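Local coordinates for protein serine protease inhibitor 1 (PDB 3VWC) that probably inhibits serine endopeptidases, as a beta-trefoil protein of the I66 family of fungal peptidase inhibitors, at residues A[46-51]-A[55-60]; A[97-102]-A[141-146]. One frame throughout, in Å; residues are numbered along the deposited sequence. Where two conformers were deposited one is given.

Contact 1: A[46-51]-A[55-60]; sequences WVVEKD and YILYCK
Val-47 and Tyr-58, like Glu-49 and Ile-56, are hydrogen-bonded pairs of an antiparallel beta hairpin in this beta-trefoil. Each pair is joined by two backbone bonds, such as Ile-56 N to Glu-49 O at 2.8 Å. Val-48, Leu-57, Lys-50 and Tyr-55 occupy the alternate, non-hydrogen-bonded positions, with side chains on the other face. Branched Val-48 packs in the buried part of that face, its two methyls touching different partners: CG1 meets Tyr-55 CD1 at 3.7 Å, and CG2 lies beside Leu-57 CD2 in the conformer given. Leu-57 CB sits at the edge of the Trp-46 ring, 4.0 Å from CE3. On the outer face Tyr-58 lays its CE2 against Glu-49 CG, the aliphatic part of an exposed chain whose OE2 bonds weakly to a 2-methyl-2,4-pentanediol, probably from the crystallisation liquor. At the last non-hydrogen-bonded pair a water takes a weak bond from Lys-50 NZ and bonds Tyr-55 OH, which also pairs with Ile-2 N. At the far end Trp-46 is pinned through NE1 to Val-18 O. The strand backbone puts Cys-59 CB over its six-membered ring, a CH-pi contact 3.7 Å from the centroid; chi1 of -176° carries SG over the five-membered ring, a sulfur-aromatic contact at 4.4 Å.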
ATOM      1  N   TRP A  46      -4.342   1.232   8.830  1.00 17.34           N
ATOM      2  CA  TRP A  46      -4.705   2.088   7.743  1.00 15.55           C
ATOM      3  C   TRP A  46      -6.199   2.321   7.793  1.00 14.93           C
ATOM      4  O   TRP A  46      -6.949   1.449   8.222  1.00 16.65           O
ATOM      5  CB  TRP A  46      -4.329   1.363   6.438  1.00 14.02           C
ATOM      6  CG  TRP A  46      -2.844   1.305   6.148  1.00 16.49           C
ATOM      7  CD1 TRP A  46      -1.884   0.632   6.858  1.00 15.01           C
ATOM      8  CD2 TRP A  46      -2.181   1.925   5.049  1.00 13.22           C
ATOM      9  NE1 TRP A  46      -0.658   0.753   6.216  1.00 10.14           N
ATOM     10  CE2 TRP A  46      -0.791   1.606   5.161  1.00 11.80           C
ATOM     11  CE3 TRP A  46      -2.587   2.833   4.053  1.00 15.22           C
ATOM     12  CZ2 TRP A  46       0.151   2.039   4.225  1.00 12.02           C
ATOM     13  CZ3 TRP A  46      -1.643   3.251   3.092  1.00 14.78           C
ATOM     14  CH2 TRP A  46      -0.282   2.861   3.204  1.00 12.05           C
ATOM     15  N   VAL A  47      -6.629   3.480   7.321  1.00 13.24           N
ATOM     16  CA  VAL A  47      -8.043   3.700   7.085  1.00 13.31           C
ATOM     17  C   VAL A  47      -8.313   3.715   5.577  1.00 13.21           C
ATOM     18  O   VAL A  47      -7.660   4.432   4.792  1.00 15.70           O
ATOM     19  CB  VAL A  47      -8.509   4.998   7.743  1.00 15.54           C
ATOM     20  CG1 VAL A  47      -9.983   5.276   7.384  1.00 19.55           C
ATOM     21  CG2 VAL A  47      -8.325   4.899   9.225  1.00 19.29           C
ATOM     22  N   VAL A  48      -9.292   2.903   5.190  1.00 16.24           N
ATOM     23  CA  VAL A  48      -9.692   2.768   3.792  1.00 16.80           C
ATOM     24  C   VAL A  48     -11.071   3.408   3.596  1.00 19.92           C
ATOM     25  O   VAL A  48     -12.009   3.042   4.288  1.00 18.60           O
ATOM     26  CB  VAL A  48      -9.774   1.295   3.388  1.00 15.85           C
ATOM     27  CG1 VAL A  48     -10.283   1.199   1.947  1.00 21.63           C
ATOM     28  CG2 VAL A  48      -8.374   0.610   3.530  1.00 17.72           C
ATOM     29  N   GLU A  49     -11.129   4.433   2.750  1.00 19.84           N
ATOM     30  CA  GLU A  49     -12.352   5.172   2.500  1.00 20.27           C
ATOM     31  C   GLU A  49     -12.718   5.022   1.043  1.00 17.46           C
ATOM     32  O   GLU A  49     -11.884   5.156   0.156  1.00 19.14           O
ATOM     33  CB  GLU A  49     -12.175   6.667   2.807  1.00 20.20           C
ATOM     34  CG  GLU A  49     -11.775   6.994   4.250  1.00 32.15           C
ATOM     35  CD  GLU A  49     -12.926   7.486   5.109  1.00 34.23           C
ATOM     36  OE1 GLU A  49     -14.090   7.436   4.651  1.00 35.64           O
ATOM     37  OE2 GLU A  49     -12.689   7.766   6.300  1.00 29.01           O
ATOM     38  N   LYS A  50     -13.996   4.768   0.785  1.00 17.17           N
ATOM     39  CA  LYS A  50     -14.514   4.876  -0.559  1.00 16.44           C
ATOM     40  C   LYS A  50     -14.566   6.317  -1.082  1.00 16.48           C
ATOM     41  O   LYS A  50     -14.986   7.226  -0.383  1.00 23.58           O
ATOM     42  CB  LYS A  50     -15.911   4.236  -0.592  1.00 21.22           C
ATOM     43  CG  LYS A  50     -16.316   3.721  -1.951  1.00 22.15           C
ATOM     44  CD  LYS A  50     -17.753   3.174  -1.894  1.00 35.94           C
ATOM     45  CE  LYS A  50     -18.252   2.764  -3.272  1.00 36.49           C
ATOM     46  NZ  LYS A  50     -17.924   1.329  -3.557  1.00 44.76           N
ATOM     47  N   ASP A  51     -14.146   6.486  -2.325  1.00 21.56           N
ATOM     48  CA  ASP A  51     -14.066   7.795  -2.952  1.00 27.76           C
ATOM     49  C   ASP A  51     -14.546   7.617  -4.375  1.00 28.88           C
ATOM     50  O   ASP A  51     -13.788   7.184  -5.242  1.00 29.84           O
ATOM     51  CB  ASP A  51     -12.604   8.265  -2.960  1.00 28.17           C
ATOM     52  CG  ASP A  51     -12.433   9.676  -3.540  1.00 40.20           C
ATOM     53  OD1 ASP A  51     -13.427  10.443  -3.597  1.00 35.99           O
ATOM     54  OD2 ASP A  51     -11.283  10.021  -3.913  1.00 47.79           O
ATOM     55  N   TYR A  55     -10.705   4.211  -3.998  1.00 16.28           N
ATOM     56  CA  TYR A  55     -10.470   4.314  -2.557  1.00 14.57           C
ATOM     57  C   TYR A  55      -9.354   5.287  -2.264  1.00 14.34           C
ATOM     58  O   TYR A  55      -8.444   5.493  -3.093  1.00 15.05           O
ATOM     59  CB  TYR A  55     -10.130   2.950  -1.936  1.00 15.68           C
ATOM     60  CG  TYR A  55     -11.260   1.965  -2.108  1.00 12.92           C
ATOM     61  CD1 TYR A  55     -12.256   1.850  -1.134  1.00 16.20           C
ATOM     62  CD2 TYR A  55     -11.329   1.169  -3.244  1.00 17.54           C
ATOM     63  CE1 TYR A  55     -13.376   1.000  -1.343  1.00 18.15           C
ATOM     64  CE2 TYR A  55     -12.439   0.332  -3.473  1.00 15.08           C
ATOM     65  CZ  TYR A  55     -13.419   0.225  -2.513  1.00 15.79           C
ATOM     66  OH  TYR A  55     -14.479  -0.641  -2.723  1.00 18.78           O
ATOM     67  N   ILE A  56      -9.497   5.954  -1.122  1.00 13.39           N
ATOM     68  CA  ILE A  56      -8.400   6.735  -0.554  0.70 15.40           C
ATOM     69  C   ILE A  56      -7.880   6.004   0.670  1.00 12.71           C
ATOM     70  O   ILE A  56      -8.638   5.450   1.435  1.00 12.85           O
ATOM     71  CB  ILE A  56      -8.843   8.165  -0.141  0.70 15.76           C
ATOM     72  CG1 ILE A  56      -9.501   8.881  -1.303  0.70 17.21           C
ATOM     73  CG2 ILE A  56      -7.633   8.952   0.385  0.70 15.32           C
ATOM     74  CD1 ILE A  56     -10.148  10.187  -0.904  0.70 27.24           C
ATOM     75  N   LEU A  57      -6.542   5.906   0.800  1.00 11.97           N
ATOM     76  CA  LEU A  57      -5.952   5.053   1.813  0.70 12.16           C
ATOM     77  C   LEU A  57      -5.078   5.892   2.753  1.00 10.05           C
ATOM     78  O   LEU A  57      -4.122   6.526   2.299  1.00 11.88           O
ATOM     79  CB  LEU A  57      -5.095   3.952   1.130  0.70 11.32           C
ATOM     80  CG  LEU A  57      -5.904   3.123   0.096  0.70 10.39           C
ATOM     81  CD1 LEU A  57      -4.972   2.297  -0.819  0.70  9.08           C
ATOM     82  CD2 LEU A  57      -6.826   2.210   0.819  0.70 17.20           C
ATOM     83  N   TYR A  58      -5.374   5.792   4.037  1.00 12.39           N
ATOM     84  CA  TYR A  58      -4.730   6.676   5.012  1.00 11.79           C
ATOM     85  C   TYR A  58      -3.803   5.893   5.938  1.00 10.82           C
ATOM     86  O   TYR A  58      -4.205   4.902   6.528  1.00 12.93           O
ATOM     87  CB  TYR A  58      -5.754   7.483   5.836  1.00 12.14           C
ATOM     88  CG  TYR A  58      -6.524   8.558   5.085  1.00 12.83           C
ATOM     89  CD1 TYR A  58      -6.079   9.894   5.033  1.00 16.52           C
ATOM     90  CD2 TYR A  58      -7.665   8.225   4.380  1.00 18.38           C
ATOM     91  CE1 TYR A  58      -6.804  10.869   4.345  1.00 20.82           C
ATOM     92  CE2 TYR A  58      -8.402   9.189   3.710  1.00 17.14           C
ATOM     93  CZ  TYR A  58      -7.959  10.510   3.682  1.00 21.79           C
ATOM     94  OH  TYR A  58      -8.659  11.461   2.935  1.00 18.53           O
ATOM     95  N   CYS A  59      -2.583   6.425   6.107  1.00 12.44           N
ATOM     96  CA  CYS A  59      -1.601   5.888   7.041  1.00 13.96           C
ATOM     97  C   CYS A  59      -1.140   6.983   7.990  1.00 14.75           C
ATOM     98  O   CYS A  59      -0.541   7.987   7.592  1.00 17.84           O
ATOM     99  CB  CYS A  59      -0.402   5.289   6.298  1.00 13.69           C
ATOM    100  SG  CYS A  59       0.828   4.500   7.376  1.00 14.49           S
ATOM    101  N   LYS A  60      -1.323   6.676   9.259  1.00 17.83           N
ATOM    102  CA  LYS A  60      -1.178   7.666  10.325  1.00 18.77           C
ATOM    103  C   LYS A  60      -1.840   9.002   9.961  1.00 20.73           C
ATOM    104  O   LYS A  60      -1.314  10.086  10.233  1.00 21.39           O
ATOM    105  CB  LYS A  60       0.297   7.816  10.708  1.00 21.36           C
ATOM    106  CG  LYS A  60       0.789   6.547  11.369  1.00 21.49           C
ATOM    107  CD  LYS A  60       2.238   6.653  11.836  1.00 23.04           C
ATOM    108  CE  LYS A  60       2.707   5.364  12.516  1.00 25.36           C
ATOM    109  NZ  LYS A  60       4.109   5.492  13.102  1.00 25.56           N
TER
HETATM  110  O   HOH W   1     -16.847  -0.809  -1.299  1.00 29.85           O

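Contact 2: A[97-102]-A[141-146]; sequences FTVVNA and FTFTQV
Phe-97 and Phe-141 face each other as one antiparallel hydrogen-bonded pair, which joins strand 96-101 to the C-terminal strand 141-145 of the beta-trefoil. Both polar groups of each backbone are satisfied by the other: Phe-97 N donates to Phe-141 O at 2.9 Å, and Phe-141 N returns a bond to Phe-97 O at 3.0 Å. The strands then splay, their segment axes 104° apart, and each finds other backbone partners: Thr-98 bonds Thr-87 and Val-99 bonds Trp-108, whereas Thr-142 bonds Thr-10 on strand 5-11. What fills the angle between them is hydrocarbon. Phe-143, its CG turned beside the backbone N (chi1 -83°), crosses Phe-97 at about a right angle, and CD1 of Phe-143 comes 3.8 Å from CD1 of Phe-97. The two rings meet obliquely, centroids 5.4 Å apart. Compact, branched Val-99 suits its place two residues on, where its CG2 reaches Phe-143 CE1 at 3.9 Å. Phe-141 instead meets Trp-108 edge-to-face. All four side chains are buried and carry no polar atom, while Thr-98 OG1 is hydrogen-bonded by Gln-89 NE2. The chemistry thus implies that two bonds satisfy the pair's backbone and fix its alignment, while Phe-97, Phe-143 and Val-99 make an apolar seam that needs no polar partner.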
ATOM      1  N   PHE A  97      -4.950  -8.632  -1.753  1.00  9.47           N
ATOM      2  CA  PHE A  97      -5.352  -7.591  -2.711  1.00  7.98           C
ATOM      3  C   PHE A  97      -4.168  -7.144  -3.534  1.00  9.29           C
ATOM      4  O   PHE A  97      -3.029  -7.123  -3.037  1.00  8.46           O
ATOM      5  CB  PHE A  97      -5.863  -6.355  -1.926  1.00  9.66           C
ATOM      6  CG  PHE A  97      -7.126  -6.629  -1.147  1.00  9.74           C
ATOM      7  CD1 PHE A  97      -7.064  -7.194   0.133  1.00 12.21           C
ATOM      8  CD2 PHE A  97      -8.370  -6.375  -1.721  1.00 12.04           C
ATOM      9  CE1 PHE A  97      -8.242  -7.524   0.821  1.00 11.95           C
ATOM     10  CE2 PHE A  97      -9.542  -6.539  -0.938  1.00 10.40           C
ATOM     11  CZ  PHE A  97      -9.476  -7.135   0.295  1.00 11.40           C
ATOM     12  N   THR A  98      -4.457  -6.605  -4.719  1.00  9.09           N
ATOM     13  CA  THR A  98      -3.554  -5.633  -5.380  1.00  8.91           C
ATOM     14  C   THR A  98      -4.081  -4.218  -5.148  1.00  8.48           C
ATOM     15  O   THR A  98      -5.272  -4.007  -4.872  1.00 10.44           O
ATOM     16  CB  THR A  98      -3.472  -5.879  -6.909  1.00 10.55           C
ATOM     17  OG1 THR A  98      -4.817  -5.943  -7.427  1.00 10.15           O
ATOM     18  CG2 THR A  98      -2.802  -7.247  -7.153  1.00 10.26           C
ATOM     19  N   VAL A  99      -3.165  -3.242  -5.240  1.00  8.50           N
ATOM     20  CA  VAL A  99      -3.507  -1.826  -5.020  1.00  9.45           C
ATOM     21  C   VAL A  99      -2.932  -1.064  -6.196  1.00 10.62           C
ATOM     22  O   VAL A  99      -1.696  -0.959  -6.322  1.00  9.36           O
ATOM     23  CB  VAL A  99      -2.905  -1.288  -3.686  1.00  9.83           C
ATOM     24  CG1 VAL A  99      -3.345   0.150  -3.488  1.00 10.90           C
ATOM     25  CG2 VAL A  99      -3.342  -2.157  -2.542  1.00 11.67           C
ATOM     26  N   VAL A 100      -3.802  -0.562  -7.103  1.00  9.17           N
ATOM     27  CA  VAL A 100      -3.364   0.046  -8.355  1.00 10.16           C
ATOM     28  C   VAL A 100      -3.883   1.482  -8.475  1.00 11.30           C
ATOM     29  O   VAL A 100      -5.024   1.763  -8.181  1.00 11.81           O
ATOM     30  CB  VAL A 100      -3.846  -0.774  -9.592  1.00  9.61           C
ATOM     31  CG1 VAL A 100      -3.392  -0.107 -10.887  1.00 15.42           C
ATOM     32  CG2 VAL A 100      -3.191  -2.149  -9.537  1.00 12.31           C
ATOM     33  N   ASN A 101      -3.002   2.422  -8.804  1.00 11.21           N
ATOM     34  CA  ASN A 101      -3.464   3.819  -8.817  1.00 12.42           C
ATOM     35  C   ASN A 101      -4.545   3.991  -9.905  1.00 14.12           C
ATOM     36  O   ASN A 101      -4.302   3.618 -11.057  1.00 13.44           O
ATOM     37  CB  ASN A 101      -2.276   4.776  -9.062  1.00 12.92           C
ATOM     38  CG  ASN A 101      -2.598   6.174  -8.643  1.00 14.21           C
ATOM     39  OD1 ASN A 101      -2.356   6.581  -7.484  1.00 14.46           O
ATOM     40  ND2 ASN A 101      -2.997   6.971  -9.619  1.00 11.27           N
ATOM     41  N   ALA A 102      -5.617   4.698  -9.559  1.00 15.22           N
ATOM     42  CA  ALA A 102      -6.743   4.908 -10.487  1.00 14.09           C
ATOM     43  C   ALA A 102      -6.392   5.782 -11.699  1.00 17.69           C
ATOM     44  O   ALA A 102      -6.973   5.607 -12.786  1.00 19.66           O
ATOM     45  CB  ALA A 102      -7.923   5.488  -9.749  1.00 16.55           C
ATOM     46  N   PHE A 141      -0.792  -7.757  -1.128  1.00 10.14           N
ATOM     47  CA  PHE A 141      -0.868  -7.278   0.244  1.00 10.75           C
ATOM     48  C   PHE A 141      -2.044  -7.939   0.943  1.00 12.37           C
ATOM     49  O   PHE A 141      -3.118  -8.017   0.386  1.00 10.90           O
ATOM     50  CB  PHE A 141      -1.060  -5.763   0.171  1.00 10.41           C
ATOM     51  CG  PHE A 141       0.103  -5.095  -0.457  1.00  9.41           C
ATOM     52  CD1 PHE A 141       0.218  -5.046  -1.847  1.00  9.80           C
ATOM     53  CD2 PHE A 141       1.228  -4.766   0.288  1.00  8.90           C
ATOM     54  CE1 PHE A 141       1.372  -4.545  -2.471  1.00  9.31           C
ATOM     55  CE2 PHE A 141       2.337  -4.241  -0.324  1.00  9.21           C
ATOM     56  CZ  PHE A 141       2.454  -4.179  -1.694  1.00  8.85           C
ATOM     57  N   THR A 142      -1.864  -8.278   2.216  1.00  9.99           N
ATOM     58  CA  THR A 142      -2.962  -8.765   3.038  1.00  9.08           C
ATOM     59  C   THR A 142      -3.568  -7.642   3.854  1.00  9.06           C
ATOM     60  O   THR A 142      -2.823  -6.955   4.596  1.00 11.20           O
ATOM     61  CB  THR A 142      -2.506  -9.888   3.969  1.00 11.38           C
ATOM     62  OG1 THR A 142      -1.910 -10.930   3.197  1.00 12.64           O
ATOM     63  CG2 THR A 142      -3.686 -10.520   4.741  1.00 14.49           C
ATOM     64  N   PHE A 143      -4.834  -7.328   3.620  1.00 10.78           N
ATOM     65  CA  PHE A 143      -5.539  -6.267   4.373  1.00 11.69           C
ATOM     66  C   PHE A 143      -6.440  -6.997   5.363  1.00 14.76           C
ATOM     67  O   PHE A 143      -7.373  -7.701   4.945  1.00 15.41           O
ATOM     68  CB  PHE A 143      -6.433  -5.434   3.460  1.00 12.00           C
ATOM     69  CG  PHE A 143      -5.726  -4.339   2.721  1.00  9.25           C
ATOM     70  CD1 PHE A 143      -4.771  -4.617   1.727  1.00 12.48           C
ATOM     71  CD2 PHE A 143      -6.040  -3.014   2.976  1.00 14.32           C
ATOM     72  CE1 PHE A 143      -4.161  -3.587   0.985  1.00 12.38           C
ATOM     73  CE2 PHE A 143      -5.443  -1.988   2.265  1.00 13.51           C
ATOM     74  CZ  PHE A 143      -4.472  -2.258   1.280  1.00 11.45           C
ATOM     75  N   THR A 144      -6.120  -6.883   6.654  1.00 13.96           N
ATOM     76  CA  THR A 144      -6.863  -7.596   7.698  1.00 16.91           C
ATOM     77  C   THR A 144      -7.632  -6.589   8.555  1.00 14.29           C
ATOM     78  O   THR A 144      -7.037  -5.694   9.180  1.00 16.96           O
ATOM     79  CB  THR A 144      -5.939  -8.430   8.604  1.00 16.45           C
ATOM     80  OG1 THR A 144      -5.178  -9.352   7.803  1.00 19.81           O
ATOM     81  CG2 THR A 144      -6.771  -9.247   9.551  1.00 20.70           C
ATOM     82  N   GLN A 145      -8.965  -6.666   8.476  1.00 18.33           N
ATOM     83  CA  GLN A 145      -9.845  -5.722   9.153  1.00 22.56           C
ATOM     84  C   GLN A 145      -9.693  -5.830  10.662  1.00 23.86           C
ATOM     85  O   GLN A 145      -9.699  -6.931  11.216  1.00 25.59           O
ATOM     86  CB  GLN A 145     -11.293  -5.968   8.759  1.00 25.48           C
ATOM     87  CG  GLN A 145     -12.190  -4.810   9.199  1.00 30.00           C
ATOM     88  CD  GLN A 145     -13.525  -4.815   8.496  1.00 37.68           C
ATOM     89  OE1 GLN A 145     -13.911  -5.807   7.870  1.00 36.38           O
ATOM     90  NE2 GLN A 145     -14.258  -3.717   8.629  1.00 37.77           N
ATOM     91  N   VAL A 146      -9.534  -4.685  11.316  1.00 28.00           N
ATOM     92  CA  VAL A 146      -9.365  -4.639  12.769  1.00 33.11           C
ATOM     93  C   VAL A 146     -10.690  -4.970  13.468  1.00 37.14           C
ATOM     94  O   VAL A 146     -11.766  -4.597  12.986  1.00 38.62           O
ATOM     95  CB  VAL A 146      -8.865  -3.257  13.219  1.00 34.25           C
ATOM     96  CG1 VAL A 146      -9.042  -3.082  14.728  1.00 40.98           C
ATOM     97  CG2 VAL A 146      -7.409  -3.051  12.798  1.00 30.98           C
TER

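Overall arrangement
From the N terminus, strand 5-11 is laid down first and later becomes the neighbour of strands 46-51 and 141-145 alike. Contact 1 closes a short turn between successive strands of a hairpin. Contact 2 opens only afterwards and closes a much longer excursion, from strand 96-101 through the small sheet of 107-109 and 121-123 to the C-terminal strand. The contacts are thus in series, neither nested nor crossed. Through strand 5-11 both belong to one antiparallel sheet that bends round the trefoil interior. There they touch: Val-48 packs on Phe-143 and, in the conformer given, Leu-57 on Val-99, so the hairpin's inner face and the C-terminal closure share one core.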